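Local coordinates for putative transcriptional regulator (Clostridium difficile, PDB 3QI7), which is of unknown function but has the fold of periplasmic binding proteins and probably binds a small ligand, possibly a sugar, at residues Q89-S94 and P112-I117. Numbering follows the deposited sequence.
Sequences QAIVVS and PEIITI
Ala90, Ile91 and Val92 run parallel to Ile115, Thr116 and Ile117 as neighbouring strands, their axes 4.7 Å apart and inclined by 11°, joined by four backbone hydrogen bonds in a parallel ladder. Ile91 pairs through both backbone groups: its N gives to Ile115 O at 2.8 Å, and its O accepts from Ile117 N at 2.9 Å. Val93 N adds a bond to Ile117 O. At the entry to the ladder Ile115 N reaches Gln89 O at 3.1 Å.

Ala90, Val92, Ile115 and Ile117 share one face. The lone methyl of Ala90 lies alongside Ile115, CB to CB 3.9 Å, and its small size suits close packing against helix 306-324, where it touches Ala318. Val92 holds CG1 anti to the backbone N (chi1 175°), which sets CG2 beside that N and against Ile117 CB at 4.2 Å. On the opposite face, Ile114 CG2, just ahead of its strand, meets Ile91 CG1 at 3.8 Å, two branched apolar chains that suit a buried place. Nearer solvent, a water links Gln89 NE2 to Glu113 OE2, a place where polar chains are at home, and the carboxylate also forms a salt bridge with Arg111.

These strands and helix 101-110 form a right-handed beta-alpha-beta crossover, as in Rossmann-like binding-protein lobes. Val107 of that helix covers Ile91 and Ile114, whereas helix 306-324 packs Ala314 and Ala318 on the Ala90 face. Strands 13-19 and 134-137 continue the sheet beyond 88-94 and 115-118 respectively.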
ATOM      1  N   GLN A  89      22.963  -1.355   9.737  1.00 33.80           N
ATOM      2  CA  GLN A  89      23.476  -1.513   8.391  1.00 32.08           C
ATOM      3  C   GLN A  89      22.456  -1.184   7.288  1.00 30.22           C
ATOM      4  O   GLN A  89      22.831  -1.115   6.113  1.00 29.04           O
ATOM      5  CB  GLN A  89      24.011  -2.929   8.208  1.00 34.15           C
ATOM      6  CG  GLN A  89      25.145  -3.285   9.151  1.00 33.35           C
ATOM      7  CD  GLN A  89      26.394  -2.469   8.878  1.00 40.31           C
ATOM      8  OE1 GLN A  89      26.579  -1.980   7.768  1.00 41.72           O
ATOM      9  NE2 GLN A  89      27.250  -2.306   9.891  1.00 41.19           N
ATOM     10  N   ALA A  90      21.190  -0.953   7.657  1.00 29.01           N
ATOM     11  CA  ALA A  90      20.212  -0.473   6.696  1.00 28.22           C
ATOM     12  C   ALA A  90      19.127   0.325   7.412  1.00 28.64           C
ATOM     13  O   ALA A  90      18.813   0.062   8.587  1.00 27.94           O
ATOM     14  CB  ALA A  90      19.605  -1.653   5.902  1.00 26.60           C
ATOM     15  N   ILE A  91      18.591   1.321   6.713  1.00 27.09           N
ATOM     16  CA  ILE A  91      17.440   2.083   7.206  1.00 28.15           C
ATOM     17  C   ILE A  91      16.296   2.054   6.190  1.00 26.62           C
ATOM     18  O   ILE A  91      16.471   2.467   5.044  1.00 24.95           O
ATOM     19  CB  ILE A  91      17.800   3.560   7.531  1.00 26.82           C
ATOM     20  CG1 ILE A  91      18.948   3.634   8.543  1.00 31.22           C
ATOM     21  CG2 ILE A  91      16.577   4.288   8.086  1.00 30.43           C
ATOM     22  CD1 ILE A  91      19.511   5.044   8.735  1.00 27.81           C
ATOM     23  N   VAL A  92      15.133   1.570   6.634  1.00 24.22           N
ATOM     24  CA  VAL A  92      13.908   1.567   5.873  1.00 25.01           C
ATOM     25  C   VAL A  92      12.973   2.616   6.487  1.00 24.18           C
ATOM     26  O   VAL A  92      12.743   2.617   7.693  1.00 25.24           O
ATOM     27  CB  VAL A  92      13.222   0.149   5.921  1.00 23.49           C
ATOM     28  CG1 VAL A  92      11.862   0.154   5.214  1.00 22.44           C
ATOM     29  CG2 VAL A  92      14.156  -0.934   5.328  1.00 23.40           C
ATOM     30  N   VAL A  93      12.434   3.499   5.657  1.00 23.34           N
ATOM     31  CA  VAL A  93      11.468   4.500   6.092  1.00 24.20           C
ATOM     32  C   VAL A  93      10.122   4.252   5.394  1.00 22.27           C
ATOM     33  O   VAL A  93      10.069   4.144   4.176  1.00 23.55           O
ATOM     34  CB  VAL A  93      11.987   5.925   5.777  1.00 26.03           C
ATOM     35  CG1 VAL A  93      10.930   6.960   6.157  1.00 26.72           C
ATOM     36  CG2 VAL A  93      13.300   6.198   6.487  1.00 26.68           C
ATOM     37  N   SER A  94       9.041   4.125   6.160  1.00 19.33           N
ATOM     38  CA  SER A  94       7.722   3.925   5.605  1.00 22.16           C
ATOM     39  C   SER A  94       6.706   4.998   6.074  1.00 24.34           C
ATOM     40  O   SER A  94       6.213   4.930   7.187  1.00 22.74           O
ATOM     41  CB  SER A  94       7.211   2.510   5.970  1.00 25.44           C
ATOM     42  OG  SER A  94       6.022   2.173   5.247  1.00 22.79           O
ATOM     43  N   PRO A 112      28.371   6.146   4.568  1.00 41.13           N
ATOM     44  CA  PRO A 112      28.101   5.781   3.172  1.00 40.66           C
ATOM     45  C   PRO A 112      27.611   4.351   2.948  1.00 38.15           C
ATOM     46  O   PRO A 112      26.900   4.097   1.965  1.00 36.85           O
ATOM     47  CB  PRO A 112      29.465   5.975   2.480  1.00 43.58           C
ATOM     48  CG  PRO A 112      30.205   6.916   3.347  1.00 45.41           C
ATOM     49  CD  PRO A 112      29.738   6.670   4.750  1.00 44.19           C
ATOM     50  N   GLU A 113      27.966   3.429   3.843  1.00 38.82           N
ATOM     51  CA  GLU A 113      27.660   2.003   3.641  1.00 37.75           C
ATOM     52  C   GLU A 113      26.236   1.575   4.074  1.00 36.04           C
ATOM     53  O   GLU A 113      25.771   0.502   3.688  1.00 32.59           O
ATOM     54  CB  GLU A 113      28.724   1.129   4.323  1.00 40.95           C
ATOM     55  CG  GLU A 113      28.533   0.887   5.838  1.00 42.99           C
ATOM     56  CD  GLU A 113      28.899   2.072   6.740  1.00 46.10           C
ATOM     57  OE1 GLU A 113      29.207   3.184   6.258  1.00 46.49           O
ATOM     58  OE2 GLU A 113      28.858   1.874   7.967  1.00 47.43           O
ATOM     59  N   ILE A 114      25.561   2.395   4.878  1.00 34.88           N
ATOM     60  CA  ILE A 114      24.175   2.107   5.258  1.00 33.81           C
ATOM     61  C   ILE A 114      23.266   2.106   4.016  1.00 33.25           C
ATOM     62  O   ILE A 114      23.238   3.059   3.247  1.00 32.91           O
ATOM     63  CB  ILE A 114      23.637   3.102   6.338  1.00 35.09           C
ATOM     64  CG1 ILE A 114      24.403   2.908   7.651  1.00 38.07           C
ATOM     65  CG2 ILE A 114      22.129   2.909   6.574  1.00 34.36           C
ATOM     66  CD1 ILE A 114      23.809   3.649   8.899  1.00 41.94           C
ATOM     67  N   ILE A 115      22.522   1.013   3.843  1.00 31.62           N
ATOM     68  CA  ILE A 115      21.586   0.861   2.739  1.00 30.25           C
ATOM     69  C   ILE A 115      20.303   1.578   3.108  1.00 29.99           C
ATOM     70  O   ILE A 115      19.691   1.242   4.114  1.00 29.44           O
ATOM     71  CB  ILE A 115      21.295  -0.613   2.537  1.00 32.85           C
ATOM     72  CG1 ILE A 115      22.584  -1.315   2.101  1.00 33.63           C
ATOM     73  CG2 ILE A 115      20.195  -0.816   1.497  1.00 31.08           C
ATOM     74  CD1 ILE A 115      22.411  -2.799   1.920  1.00 37.10           C
ATOM     75  N   THR A 116      19.905   2.572   2.323  1.00 27.75           N
ATOM     76  CA  THR A 116      18.654   3.306   2.588  1.00 28.18           C
ATOM     77  C   THR A 116      17.533   2.950   1.607  1.00 27.10           C
ATOM     78  O   THR A 116      17.758   2.836   0.403  1.00 25.98           O
ATOM     79  CB  THR A 116      18.914   4.831   2.569  1.00 28.13           C
ATOM     80  OG1 THR A 116      19.602   5.185   1.364  1.00 27.63           O
ATOM     81  CG2 THR A 116      19.752   5.238   3.808  1.00 25.40           C
ATOM     82  N   ILE A 117      16.322   2.761   2.134  1.00 25.33           N
ATOM     83  CA  ILE A 117      15.201   2.281   1.354  1.00 23.36           C
ATOM     84  C   ILE A 117      13.937   3.055   1.758  1.00 23.46           C
ATOM     85  O   ILE A 117      13.602   3.123   2.951  1.00 24.92           O
ATOM     86  CB  ILE A 117      14.952   0.770   1.595  1.00 24.65           C
ATOM     87  CG1 ILE A 117      16.244  -0.037   1.448  1.00 26.76           C
ATOM     88  CG2 ILE A 117      13.823   0.233   0.677  1.00 22.15           C
ATOM     89  CD1 ILE A 117      16.063  -1.510   1.559  1.00 25.96           C
TER
HETATM   90  O   HOH W   1      29.481  -0.201   9.131  1.00 37.92           O